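PDB 6SSH: GTPase activator-like protein from Chaetomium thermophilum, which probably activates GTP hydrolysis by a small GTPase, the crystallised piece being its GAP domain of the TSC2 type. Local coordinates for residues G52-R55 with V56-M59; P114-F117 with D118-P121; I177-L180 with K181-P184; P83-L86 with E87-P90; S27-Y30 with H31-L34. One frame throughout, in Å; residues are numbered along the deposited sequence.

Contact 1 of 5, residues G52-R55 with V56-M59; sequences GLDR and VNDM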
loop_
_atom_site.group_PDB
_atom_site.type_symbol
_atom_site.label_atom_id
_atom_site.label_comp_id
_atom_site.label_asym_id
_atom_site.label_seq_id
_atom_site.Cartn_x
_atom_site.Cartn_y
_atom_site.Cartn_z
ATOM N N GLY A 52 -11.102 6.858 7.688
ATOM C CA GLY A 52 -10.700 8.204 7.348
ATOM C C GLY A 52 -10.985 8.644 5.921
ATOM O O GLY A 52 -10.865 9.818 5.567
ATOM N N LEU A 53 -11.289 7.721 5.023
ATOM C CA LEU A 53 -11.604 8.076 3.622
ATOM C C LEU A 53 -12.966 8.738 3.559
ATOM O O LEU A 53 -13.925 8.264 4.157
ATOM C CB LEU A 53 -11.565 6.823 2.725
ATOM C CG LEU A 53 -10.214 6.134 2.574
ATOM C CD1 LEU A 53 -10.416 4.825 1.864
ATOM C CD2 LEU A 53 -9.251 7.013 1.832
ATOM N N ASP A 54 -13.072 9.827 2.816
ATOM C CA ASP A 54 -14.301 10.600 2.757
ATOM C C ASP A 54 -15.462 9.768 2.229
ATOM O O ASP A 54 -15.413 9.206 1.154
ATOM C CB ASP A 54 -14.084 11.789 1.816
ATOM C CG ASP A 54 -15.310 12.756 1.745
ATOM O OD1 ASP A 54 -16.069 12.848 2.697
ATOM O OD2 ASP A 54 -15.359 13.395 0.702
ATOM N N ARG A 55 -16.557 9.791 2.986
ATOM C CA ARG A 55 -17.825 9.166 2.599
ATOM C C ARG A 55 -18.875 10.199 2.128
ATOM O O ARG A 55 -20.008 9.841 1.789
ATOM C CB ARG A 55 -18.325 8.266 3.737
ATOM C CG ARG A 55 -18.907 8.984 4.930
ATOM C CD ARG A 55 -19.280 8.019 6.035
ATOM N NE ARG A 55 -20.425 7.208 5.647
ATOM C CZ ARG A 55 -21.665 7.664 5.537
ATOM N NH1 ARG A 55 -21.940 8.918 5.849
ATOM N NH2 ARG A 55 -22.640 6.858 5.173
ATOM N N VAL A 56 -18.531 11.473 2.108
ATOM C CA VAL A 56 -19.512 12.550 1.780
ATOM C C VAL A 56 -19.408 13.038 0.363
ATOM O O VAL A 56 -20.398 13.094 -0.358
ATOM C CB VAL A 56 -19.332 13.736 2.769
ATOM C CG1 VAL A 56 -20.372 14.833 2.503
ATOM C CG2 VAL A 56 -19.505 13.248 4.131
ATOM N N ASN A 57 -18.219 13.457 -0.051
ATOM C CA ASN A 57 -18.043 14.134 -1.293
ATOM C C ASN A 57 -17.006 13.584 -2.217
ATOM O O ASN A 57 -16.567 14.256 -3.138
ATOM C CB ASN A 57 -17.646 15.641 -1.089
ATOM C CG ASN A 57 -18.571 16.423 -0.173
ATOM O OD1 ASN A 57 -19.719 16.677 -0.517
ATOM N ND2 ASN A 57 -18.043 16.869 0.969
ATOM N N ASP A 58 -16.569 12.333 -1.979
ATOM C CA ASP A 58 -15.573 11.676 -2.838
ATOM C C ASP A 58 -14.261 12.442 -2.911
ATOM O O ASP A 58 -13.523 12.302 -3.863
ATOM C CB ASP A 58 -16.092 11.389 -4.241
ATOM C CG ASP A 58 -17.216 10.366 -4.281
ATOM O OD1 ASP A 58 -17.211 9.451 -3.406
ATOM O OD2 ASP A 58 -18.097 10.450 -5.202
ATOM N N MET A 59 -13.923 13.143 -1.842
ATOM C CA MET A 59 -12.692 13.900 -1.826
ATOM C C MET A 59 -11.458 12.999 -1.953
ATOM O O MET A 59 -10.423 13.417 -2.500
ATOM C CB MET A 59 -12.610 14.673 -0.503
ATOM C CG MET A 59 -11.307 15.462 -0.407
ATOM S SD MET A 59 -11.319 16.459 1.122
ATOM C CE MET A 59 -11.067 15.318 2.406
HETATM O O HOH W 1 -17.397 9.936 -0.684
HETATM O O HOH W 2 -15.325 16.104 1.458
#
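Between Asp-54 and Met-59 the backbone curls into an irregular loop, neither helix nor strand, with Asp-58 adopting the left-handed helical conformation, so that the N-H groups of Val-56, Asn-57 and Met-59 converge on the Asp-54 carboxylate, while that of Asp-58 goes to a water. The carboxylate sits anti to the backbone N (chi1 -176°), which aims it into the curve of the loop. OD1 of Asp-54 takes the N-H of Val-56 at 2.9 Å, closing an Asx turn, with the donor standing above the carboxylate plane. OD2 of Asp-54 accepts from two backbone N-H groups: Asn-57 N approaches at 3.0 Å from above the plane, while Met-59 N comes nearly straight (167°) to the anti lone pair at 2.9 Å. CB of Met-59 lies 3.3 Å from the same oxygen, Asp-54 OD2. A water, its third donor, links Asp-54 OD2 to Asn-57 ND2, and another joins Asp-54 O to Asp-58 N and OD1; Asp-58 turns its carboxylate onward to a salt bridge with Arg-42. Gripped by three backbone N-H groups and a water, the Asp-54 carboxylate is fixed in rotation, probably stabilised as an anion, and helps to hold this tight curve in the surface loop between strands 39-42 and 63-68.

Contact 2 of 5, residues P114-F117 with D118-P121; sequences PFRF and DTFP. With EDO (1,2-ethanediol), chain D.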
loop_
_atom_site.group_PDB
_atom_site.type_symbol
_atom_site.label_atom_id
_atom_site.label_comp_id
_atom_site.label_asym_id
_atom_site.label_seq_id
_atom_site.Cartn_x
_atom_site.Cartn_y
_atom_site.Cartn_z
ATOM N N PRO A 114 16.517 1.454 -5.690
ATOM C CA PRO A 114 16.201 0.847 -4.400
ATOM C C PRO A 114 15.279 1.765 -3.612
ATOM O O PRO A 114 15.429 2.995 -3.614
ATOM C CB PRO A 114 17.569 0.760 -3.708
ATOM C CG PRO A 114 18.524 0.767 -4.804
ATOM C CD PRO A 114 17.970 1.689 -5.843
ATOM N N PHE A 115 14.315 1.159 -2.933
ATOM C CA PHE A 115 13.404 1.985 -2.139
ATOM C C PHE A 115 14.095 2.562 -0.924
ATOM O O PHE A 115 14.739 1.807 -0.168
ATOM C CB PHE A 115 12.207 1.153 -1.672
ATOM C CG PHE A 115 11.256 1.939 -0.807
ATOM C CD1 PHE A 115 10.480 2.971 -1.329
ATOM C CD2 PHE A 115 11.168 1.707 0.551
ATOM C CE1 PHE A 115 9.643 3.732 -0.520
ATOM C CE2 PHE A 115 10.320 2.470 1.331
ATOM C CZ PHE A 115 9.580 3.473 0.798
ATOM N N ARG A 116 14.000 3.863 -0.728
ATOM C CA ARG A 116 14.629 4.522 0.413
ATOM C C ARG A 116 13.642 4.578 1.571
ATOM O O ARG A 116 12.483 5.030 1.403
ATOM C CB ARG A 116 15.066 5.944 0.058
ATOM C CG ARG A 116 16.047 5.985 -1.088
ATOM C CD ARG A 116 17.190 5.032 -0.850
ATOM N NE ARG A 116 18.164 5.008 -1.927
ATOM C CZ ARG A 116 19.223 4.206 -1.934
ATOM N NH1 ARG A 116 19.416 3.376 -0.922
ATOM N NH2 ARG A 116 20.082 4.240 -2.946
ATOM N N PHE A 117 14.091 4.204 2.754
ATOM C CA PHE A 117 13.204 4.102 3.904
ATOM C C PHE A 117 12.623 5.455 4.299
ATOM O O PHE A 117 11.510 5.511 4.825
ATOM C CB PHE A 117 13.979 3.479 5.090
ATOM C CG PHE A 117 13.114 3.187 6.267
ATOM C CD1 PHE A 117 12.220 2.128 6.245
ATOM C CD2 PHE A 117 13.219 3.945 7.414
ATOM C CE1 PHE A 117 11.405 1.853 7.332
ATOM C CE2 PHE A 117 12.413 3.675 8.522
ATOM C CZ PHE A 117 11.498 2.633 8.472
ATOM N N ASP A 118 13.318 6.545 3.985
ATOM C CA ASP A 118 12.904 7.876 4.365
ATOM C C ASP A 118 12.106 8.610 3.269
ATOM O O ASP A 118 11.916 9.816 3.338
ATOM C CB ASP A 118 14.112 8.716 4.814
ATOM C CG ASP A 118 15.097 8.962 3.709
ATOM O OD1 ASP A 118 14.984 8.361 2.628
ATOM O OD2 ASP A 118 16.037 9.760 3.923
ATOM N N THR A 119 11.604 7.837 2.289
ATOM C CA THR A 119 10.835 8.412 1.166
ATOM C C THR A 119 9.598 9.168 1.589
ATOM O O THR A 119 9.275 10.170 0.958
ATOM C CB THR A 119 10.493 7.358 0.106
ATOM O OG1 THR A 119 11.703 6.788 -0.385
ATOM C CG2 THR A 119 9.747 7.974 -1.077
ATOM N N PHE A 120 8.913 8.738 2.662
ATOM C CA PHE A 120 7.623 9.288 3.023
ATOM C C PHE A 120 7.685 9.656 4.502
ATOM O O PHE A 120 7.118 8.970 5.369
ATOM C CB PHE A 120 6.504 8.247 2.824
ATOM C CG PHE A 120 6.448 7.659 1.453
ATOM C CD1 PHE A 120 5.972 8.405 0.357
ATOM C CD2 PHE A 120 6.795 6.370 1.234
ATOM C CE1 PHE A 120 5.926 7.795 -0.900
ATOM C CE2 PHE A 120 6.732 5.771 -0.004
ATOM C CZ PHE A 120 6.328 6.503 -1.067
ATOM N N PRO A 121 8.398 10.724 4.832
ATOM C CA PRO A 121 8.670 11.005 6.244
ATOM C C PRO A 121 7.414 11.114 7.116
ATOM O O PRO A 121 6.460 11.808 6.854
ATOM C CB PRO A 121 9.471 12.330 6.220
ATOM C CG PRO A 121 9.386 12.834 4.822
ATOM C CD PRO A 121 8.991 11.710 3.910
HETATM C C1 EDO D . 12.657 5.183 -4.981
HETATM O O1 EDO D . 13.406 6.069 -5.802
HETATM C C2 EDO D . 12.129 6.020 -3.846
HETATM O O2 EDO D . 12.365 5.364 -2.622
HETATM O O HOH W 3 9.452 7.095 4.863
#
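Arg-116 O is gripped twice by Thr-119: the hydroxyl OG1 donates to it at 2.6 Å, and the backbone N at 3.1 Å closes a type I beta turn from Arg-116 to Thr-119. The hydroxyl lies 21° from the carbonyl plane and the N-H much farther out of it, so the two donors reach the oxygen from different directions. With OG1 beside its own backbone N (chi1 -59°), Thr-119 presents both groups to the one carbonyl. The hydroxyl is itself an acceptor, taking a hydrogen bond of 2.7 Å from O2 of an ethanediol, probably from the crystallisation liquor. That same O2 accepts an almost linear bond from Arg-116 N at 2.9 Å, so this one diol oxygen bridges Arg-116 N and Thr-119 OG1. A water accepts from Phe-120 N and donates to Phe-117 O.

Flanking the turn, the rings of Phe-115 and Phe-120 meet rim to rim, CE1 of Phe-115 lying 3.6 Å from CE2 of Phe-120, with planes 31° apart and neither ring over the other. The methyl CG2 of Thr-119 covers one face of the Phe-120 ring. Farther out, Phe-115 presses on Tyr-128 and Val-130 of strand 127-134 and on Met-161 of strand 155-162, whereas Phe-120 reaches Ile-8 of strand 2-10 and packs on Glu-17 and Ile-20 of helix 17-21.

Contact 3 of 5, residues I177-L180 with K181-P184; sequences IISL and KALP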
loop_
_atom_site.group_PDB
_atom_site.type_symbol
_atom_site.label_atom_id
_atom_site.label_comp_id
_atom_site.label_asym_id
_atom_site.label_seq_id
_atom_site.Cartn_x
_atom_site.Cartn_y
_atom_site.Cartn_z
ATOM N N ILE A 177 11.114 -14.107 -3.287
ATOM C CA ILE A 177 10.536 -14.120 -4.598
ATOM C C ILE A 177 9.153 -14.732 -4.549
ATOM O O ILE A 177 8.996 -15.840 -4.018
ATOM C CB ILE A 177 11.468 -14.790 -5.644
ATOM C CG1 ILE A 177 10.932 -14.538 -7.050
ATOM C CG2 ILE A 177 11.701 -16.291 -5.385
ATOM C CD1 ILE A 177 11.942 -14.782 -8.163
ATOM N N ILE A 178 8.176 -14.045 -5.125
ATOM C CA ILE A 178 6.745 -14.419 -4.967
ATOM C C ILE A 178 6.097 -14.260 -6.324
ATOM O O ILE A 178 6.308 -13.245 -7.003
ATOM C CB ILE A 178 6.049 -13.480 -3.947
ATOM C CG1 ILE A 178 6.717 -13.492 -2.575
ATOM C CG2 ILE A 178 4.597 -13.794 -3.814
ATOM C CD1 ILE A 178 6.619 -14.762 -1.853
ATOM N N SER A 179 5.273 -15.233 -6.753
ATOM C CA SER A 179 4.589 -15.099 -8.028
ATOM C C SER A 179 3.497 -14.026 -7.917
ATOM O O SER A 179 2.973 -13.744 -6.833
ATOM C CB SER A 179 3.997 -16.425 -8.487
ATOM O OG SER A 179 2.857 -16.732 -7.663
ATOM N N LEU A 180 3.129 -13.460 -9.056
ATOM C CA LEU A 180 1.987 -12.537 -9.065
ATOM C C LEU A 180 0.729 -13.223 -8.577
ATOM O O LEU A 180 -0.039 -12.547 -7.905
ATOM C CB LEU A 180 1.736 -11.969 -10.468
ATOM C CG LEU A 180 2.823 -11.022 -10.949
ATOM C CD1 LEU A 180 2.524 -10.570 -12.379
ATOM C CD2 LEU A 180 2.973 -9.835 -10.041
ATOM N N LYS A 181 0.522 -14.501 -8.883
ATOM C CA LYS A 181 -0.668 -15.196 -8.357
ATOM C C LYS A 181 -0.699 -15.265 -6.848
ATOM O O LYS A 181 -1.746 -15.076 -6.243
ATOM C CB LYS A 181 -0.741 -16.602 -8.946
ATOM C CG LYS A 181 -2.045 -17.358 -8.626
ATOM C CD LYS A 181 -2.027 -18.766 -9.219
ATOM C CE LYS A 181 -3.376 -19.470 -9.021
ATOM N NZ LYS A 181 -4.526 -18.666 -9.541
ATOM N N ALA A 182 0.423 -15.537 -6.216
ATOM C CA ALA A 182 0.502 -15.659 -4.771
ATOM C C ALA A 182 0.585 -14.345 -4.047
ATOM O O ALA A 182 0.373 -14.264 -2.824
ATOM C CB ALA A 182 1.694 -16.489 -4.401
ATOM N N LEU A 183 0.885 -13.303 -4.792
ATOM C CA LEU A 183 1.250 -12.020 -4.197
ATOM C C LEU A 183 0.188 -11.356 -3.312
ATOM O O LEU A 183 0.515 -10.926 -2.221
ATOM C CB LEU A 183 1.767 -11.095 -5.296
ATOM C CG LEU A 183 2.280 -9.761 -4.758
ATOM C CD1 LEU A 183 3.546 -9.976 -3.871
ATOM C CD2 LEU A 183 2.560 -8.826 -5.965
ATOM N N PRO A 184 -1.064 -11.255 -3.785
ATOM C CA PRO A 184 -1.971 -10.495 -2.919
ATOM C C PRO A 184 -2.219 -11.171 -1.566
ATOM O O PRO A 184 -2.262 -10.477 -0.539
ATOM C CB PRO A 184 -3.285 -10.485 -3.713
ATOM C CG PRO A 184 -2.961 -10.891 -5.099
ATOM C CD PRO A 184 -1.629 -11.577 -5.103
#
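No aromatic ring, amide or guanidinium enters the packing of Ile-178 and Leu-180 against Leu-183; the nearest thing to a flat group is the puckered ring of Pro-184, which turns its CD edge toward Leu-180 O at 3.4 Å. The side-chain packing is aliphatic, and the polar links are one hydroxyl and the backbone. The branch methyl CG2 of Ile-178 does the touching for that residue: it meets Leu-183 CA at 3.8 Å, and it lies 4.0 Å from both Ala-182 CB and Leu-183 CD1. Leu-180 closes in from another direction, its CD2 standing 4.2 Å from Leu-183 CD2, a looser meeting of methyls.

The polar side chain is that of Ser-179. Its OG lies between the backbone N and the carbonyl carbon (chi1 72°), a setting that swings the oxygen over the coming turn, where Ala-182 N donates to it at 3.1 Å with an angle of 157°. CB of Ala-182 rests beside the same hydroxyl. A weak backbone bond of 3.3 Å runs from Leu-183 N to Leu-180 O, spanning three residues as in a 3-10 turn. Leu-183 also packs on Val-156 and Val-158 of the adjoining strand. Together these contacts make a tight strand-to-helix connection, in which the chain leaves the outermost strand 176-179 of the mixed sheet and passes through a short turn into the long C-terminal helix 183-201.

Contact 4 of 5, residues P83-L86 with E87-P90; sequences PTNL and EHDP. With EDO (1,2-ethanediol), chain F.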
loop_
_atom_site.group_PDB
_atom_site.type_symbol
_atom_site.label_atom_id
_atom_site.label_comp_id
_atom_site.label_asym_id
_atom_site.label_seq_id
_atom_site.Cartn_x
_atom_site.Cartn_y
_atom_site.Cartn_z
ATOM N N PRO A 83 -7.833 11.403 -5.927
ATOM C CA PRO A 83 -7.647 12.415 -6.981
ATOM C C PRO A 83 -6.424 13.286 -6.716
ATOM O O PRO A 83 -6.058 13.567 -5.591
ATOM C CB PRO A 83 -8.938 13.255 -6.912
ATOM C CG PRO A 83 -9.549 12.923 -5.651
ATOM C CD PRO A 83 -9.055 11.631 -5.113
ATOM N N THR A 84 -5.810 13.675 -7.839
ATOM C CA THR A 84 -4.716 14.639 -7.813
ATOM C C THR A 84 -5.184 15.932 -8.442
ATOM O O THR A 84 -5.725 15.926 -9.564
ATOM C CB THR A 84 -3.543 14.088 -8.620
ATOM O OG1 THR A 84 -3.054 12.883 -7.997
ATOM C CG2 THR A 84 -2.413 15.042 -8.748
ATOM N N ASN A 85 -4.954 17.019 -7.741
ATOM C CA ASN A 85 -5.153 18.344 -8.321
ATOM C C ASN A 85 -4.046 19.231 -7.763
ATOM O O ASN A 85 -4.082 19.595 -6.599
ATOM C CB ASN A 85 -6.559 18.918 -8.007
ATOM C CG ASN A 85 -6.763 20.277 -8.616
ATOM O OD1 ASN A 85 -5.859 21.097 -8.701
ATOM N ND2 ASN A 85 -7.965 20.491 -9.142
ATOM N N LEU A 86 -3.031 19.477 -8.599
ATOM C CA LEU A 86 -1.821 20.167 -8.113
ATOM C C LEU A 86 -1.959 21.671 -8.009
ATOM O O LEU A 86 -1.090 22.321 -7.434
ATOM C CB LEU A 86 -0.614 19.740 -8.948
ATOM C CG LEU A 86 -0.351 18.220 -8.943
ATOM C CD1 LEU A 86 0.859 17.953 -9.933
ATOM C CD2 LEU A 86 -0.103 17.716 -7.602
ATOM N N GLU A 87 -3.014 22.219 -8.600
ATOM C CA GLU A 87 -3.374 23.610 -8.282
ATOM C C GLU A 87 -3.933 23.761 -6.884
ATOM O O GLU A 87 -3.503 24.664 -6.148
ATOM C CB GLU A 87 -4.350 24.120 -9.324
ATOM C CG GLU A 87 -3.734 24.507 -10.639
ATOM C CD GLU A 87 -2.816 25.744 -10.578
ATOM O OE1 GLU A 87 -2.907 26.536 -9.580
ATOM O OE2 GLU A 87 -2.089 26.033 -11.554
ATOM N N HIS A 88 -4.851 22.883 -6.503
ATOM C CA HIS A 88 -5.521 22.975 -5.216
ATOM C C HIS A 88 -4.616 22.412 -4.112
ATOM O O HIS A 88 -4.683 22.843 -2.977
ATOM C CB HIS A 88 -6.812 22.148 -5.167
ATOM C CG HIS A 88 -7.884 22.650 -6.070
ATOM N ND1 HIS A 88 -9.131 22.067 -6.153
ATOM C CD2 HIS A 88 -7.901 23.700 -6.902
ATOM C CE1 HIS A 88 -9.857 22.725 -7.042
ATOM N NE2 HIS A 88 -9.140 23.734 -7.503
ATOM N N ASP A 89 -3.856 21.357 -4.412
ATOM C CA ASP A 89 -3.159 20.600 -3.382
ATOM C C ASP A 89 -1.837 20.146 -3.997
ATOM O O ASP A 89 -1.646 18.916 -4.240
ATOM C CB ASP A 89 -4.031 19.424 -2.906
ATOM C CG ASP A 89 -3.408 18.678 -1.721
ATOM O OD1 ASP A 89 -2.382 19.133 -1.172
ATOM O OD2 ASP A 89 -3.945 17.588 -1.362
ATOM N N PRO A 90 -0.934 21.059 -4.264
ATOM C CA PRO A 90 0.347 20.691 -4.914
ATOM C C PRO A 90 1.184 19.693 -4.114
ATOM O O PRO A 90 1.936 18.934 -4.735
ATOM C CB PRO A 90 1.100 22.028 -5.000
ATOM C CG PRO A 90 0.420 22.928 -3.954
ATOM C CD PRO A 90 -1.023 22.509 -4.034
HETATM C C1 EDO F . -10.038 20.286 -2.942
HETATM O O1 EDO F . -9.532 19.728 -4.170
HETATM C C2 EDO F . -10.571 19.197 -2.001
HETATM O O2 EDO F . -11.467 18.297 -2.690
HETATM O O HOH W 4 -3.316 16.718 -5.369
#
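Asn-85 O receives the shortest bond between the two segments, from Asp-89 N at 2.8 Å; the donor lies in the carbonyl plane, and the bond joins residues four apart around a single turn of chain. The side chain of Asn-85 adds a second closure. With CG anti to the backbone N (chi1 -179°), its amide is carried over the following residues, and OD1 accepts from His-88 N at 3.0 Å, the N-H pointing well at the oxygen (161°) but arriving from above the amide plane.

The same placement lays the amide flat on the imidazole of His-88. The two planes are only 15° apart, and Asn-85 ND2 stands over the middle of one ring face, 3.6 Å from both ND1 and CE1 of His-88. At the ring edge, in its plane, ND1 of His-88 shares a hydrogen bond of 3.1 Å with O1 of an ethanediol, probably from the crystallisation liquor. Elsewhere in the turn, Pro-90 packs its ring over the Leu-86 carbonyl, CB lying 3.3 Å from Leu-86 O. A water accepts from Asn-85 N and donates to Asp-89 O, bridging the two ends of the turn. The carboxylate of Asp-89 looks onward, accepting from Ile-93 N and Met-94 N where helix 93-99 begins.

Asn-85 thus uses its backbone carbonyl, its amide oxygen and the flat of its amide on Asp-89 N, His-88 N and the His-88 ring, and this combination probably stabilises the turn within an exposed loop and, with the diol at ND1, probably restrains the His-88 ring.

Contact 5 of 5, residues S27-Y30 with H31-L34; sequences SPDY and HRFL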
loop_
_atom_site.group_PDB
_atom_site.type_symbol
_atom_site.label_atom_id
_atom_site.label_comp_id
_atom_site.label_asym_id
_atom_site.label_seq_id
_atom_site.Cartn_x
_atom_site.Cartn_y
_atom_site.Cartn_z
ATOM N N SER A 27 0.922 0.309 -13.081
ATOM C CA SER A 27 1.084 -0.626 -14.188
ATOM C C SER A 27 -0.043 -1.644 -14.199
ATOM O O SER A 27 -0.738 -1.822 -13.218
ATOM C CB SER A 27 2.393 -1.393 -14.009
ATOM O OG SER A 27 2.227 -2.212 -12.833
ATOM N N PRO A 28 -0.179 -2.369 -15.317
ATOM C CA PRO A 28 -1.235 -3.387 -15.368
ATOM C C PRO A 28 -1.068 -4.431 -14.264
ATOM O O PRO A 28 -2.083 -4.823 -13.660
ATOM C CB PRO A 28 -1.047 -3.997 -16.752
ATOM C CG PRO A 28 -0.554 -2.784 -17.593
ATOM C CD PRO A 28 0.406 -2.099 -16.648
ATOM N N ASP A 29 0.145 -4.879 -13.980
ATOM C CA ASP A 29 0.313 -5.885 -12.920
ATOM C C ASP A 29 -0.041 -5.313 -11.554
ATOM O O ASP A 29 -0.640 -6.009 -10.710
ATOM C CB ASP A 29 1.753 -6.412 -12.891
ATOM C CG ASP A 29 2.073 -7.365 -14.010
ATOM O OD1 ASP A 29 1.156 -7.953 -14.627
ATOM O OD2 ASP A 29 3.286 -7.513 -14.243
ATOM N N TYR A 30 0.284 -4.049 -11.322
ATOM C CA TYR A 30 -0.115 -3.388 -10.090
ATOM C C TYR A 30 -1.626 -3.334 -9.919
ATOM O O TYR A 30 -2.181 -3.645 -8.856
ATOM C CB TYR A 30 0.475 -1.961 -10.070
ATOM C CG TYR A 30 -0.178 -1.025 -9.072
ATOM C CD1 TYR A 30 0.118 -1.036 -7.727
ATOM C CD2 TYR A 30 -1.108 -0.095 -9.507
ATOM C CE1 TYR A 30 -0.466 -0.151 -6.848
ATOM C CE2 TYR A 30 -1.677 0.787 -8.647
ATOM C CZ TYR A 30 -1.375 0.786 -7.327
ATOM O OH TYR A 30 -1.950 1.664 -6.440
ATOM N N HIS A 31 -2.317 -2.998 -11.012
ATOM C CA HIS A 31 -3.783 -2.976 -10.961
ATOM C C HIS A 31 -4.397 -4.352 -10.739
ATOM O O HIS A 31 -5.365 -4.502 -10.027
ATOM C CB HIS A 31 -4.366 -2.259 -12.188
ATOM C CG HIS A 31 -4.193 -0.771 -12.076
ATOM N ND1 HIS A 31 -4.976 -0.015 -11.230
ATOM C CD2 HIS A 31 -3.279 0.081 -12.600
ATOM C CE1 HIS A 31 -4.562 1.248 -11.258
ATOM N NE2 HIS A 31 -3.547 1.343 -12.089
ATOM N N ARG A 32 -3.828 -5.394 -11.345
ATOM C CA ARG A 32 -4.349 -6.746 -11.105
ATOM C C ARG A 32 -4.067 -7.143 -9.655
ATOM O O ARG A 32 -4.878 -7.789 -9.017
ATOM C CB ARG A 32 -3.761 -7.731 -12.089
ATOM C CG ARG A 32 -4.422 -7.646 -13.452
ATOM C CD ARG A 32 -3.919 -8.807 -14.347
ATOM N NE ARG A 32 -2.588 -8.499 -14.847
ATOM C CZ ARG A 32 -2.341 -7.816 -15.969
ATOM N NH1 ARG A 32 -3.343 -7.376 -16.729
ATOM N NH2 ARG A 32 -1.096 -7.532 -16.324
ATOM N N PHE A 33 -2.955 -6.696 -9.101
ATOM C CA PHE A 33 -2.623 -6.951 -7.701
ATOM C C PHE A 33 -3.655 -6.283 -6.789
ATOM O O PHE A 33 -4.144 -6.918 -5.860
ATOM C CB PHE A 33 -1.218 -6.422 -7.408
ATOM C CG PHE A 33 -0.924 -6.169 -5.959
ATOM C CD1 PHE A 33 -0.670 -7.229 -5.109
ATOM C CD2 PHE A 33 -0.879 -4.872 -5.429
ATOM C CE1 PHE A 33 -0.432 -7.011 -3.788
ATOM C CE2 PHE A 33 -0.605 -4.693 -4.078
ATOM C CZ PHE A 33 -0.363 -5.748 -3.301
ATOM N N LEU A 34 -4.027 -5.018 -7.038
ATOM C CA LEU A 34 -5.077 -4.392 -6.211
ATOM C C LEU A 34 -6.373 -5.181 -6.177
ATOM O O LEU A 34 -6.971 -5.359 -5.110
ATOM C CB LEU A 34 -5.403 -3.015 -6.780
ATOM C CG LEU A 34 -4.308 -1.934 -6.610
ATOM C CD1 LEU A 34 -4.856 -0.639 -7.214
ATOM C CD2 LEU A 34 -3.927 -1.738 -5.173
HETATM O O HOH W 5 -0.821 -9.683 -13.159
#
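Tyr-30 carries the tight side of the first two turns of helix 28-37, packed with an edge toward His-31 and a face under Leu-34. Its ring edge points at the imidazole face in a T-shaped pair, CD2 of Tyr-30 lying 3.8 Å from CD2 of His-31, whose NE2 is hydrogen-bonded to Gly-26 N, with planes at 77°. Over one face of the tyrosine ring sits Leu-34, whose CG makes a CH-pi contact and whose CD1 comes within 3.8 Å of Tyr-30 CZ. Ser-27 is the N-cap, its OG accepting from Tyr-30 N at 3.1 Å, and regular bonds such as Leu-34 N to Tyr-30 O, 2.9 Å, follow.

The outward side is polar and water-bridged rather than packed. A bend at chi3 (-78°) folds the Arg-32 guanidinium back over the Pro-28 carbonyl, and NH2 of Arg-32 forms a salt bridge of 2.9 Å with Asp-29 OD1, in the guanidinium plane although the two groups are strongly twisted. A water joins Asp-29 OD1 to Arg-32 NE. Asp-29 also pairs with Arg-154.

Inward, Tyr-30 meets Tyr-9 and Val-7 of strand 2-10, Val-78 of strand 73-78 and Trp-108 of strand 104-109, its hydroxyl bonding to Thr-80; Phe-33 leans on Trp-108 and on Val-187 of helix 183-201.

Along the chain the contacts follow in the order 5, 1, 4, 2, 3, all within one Rap/ran-GAP domain built round a mixed sheet. Contacts 3 and 5, with centres about 12 Å apart, touch directly: Leu-180 packs on Asp-29, and Leu-183 and Pro-184 pack on Phe-33. Contacts 1 and 4 are about 16 Å apart between centres and meet where Met-59 O lies against Pro-83. The two pairs do not touch; their centres lie about 24 to 34 Å apart, the extreme being contacts 3 and 4 on opposite sides of the chain's centre. Contact 2, before strand 127-134, touches neither pair. Contacts 3 and 5 thus join two helix starts, whereas contacts 1, 2 and 4 order surface loops.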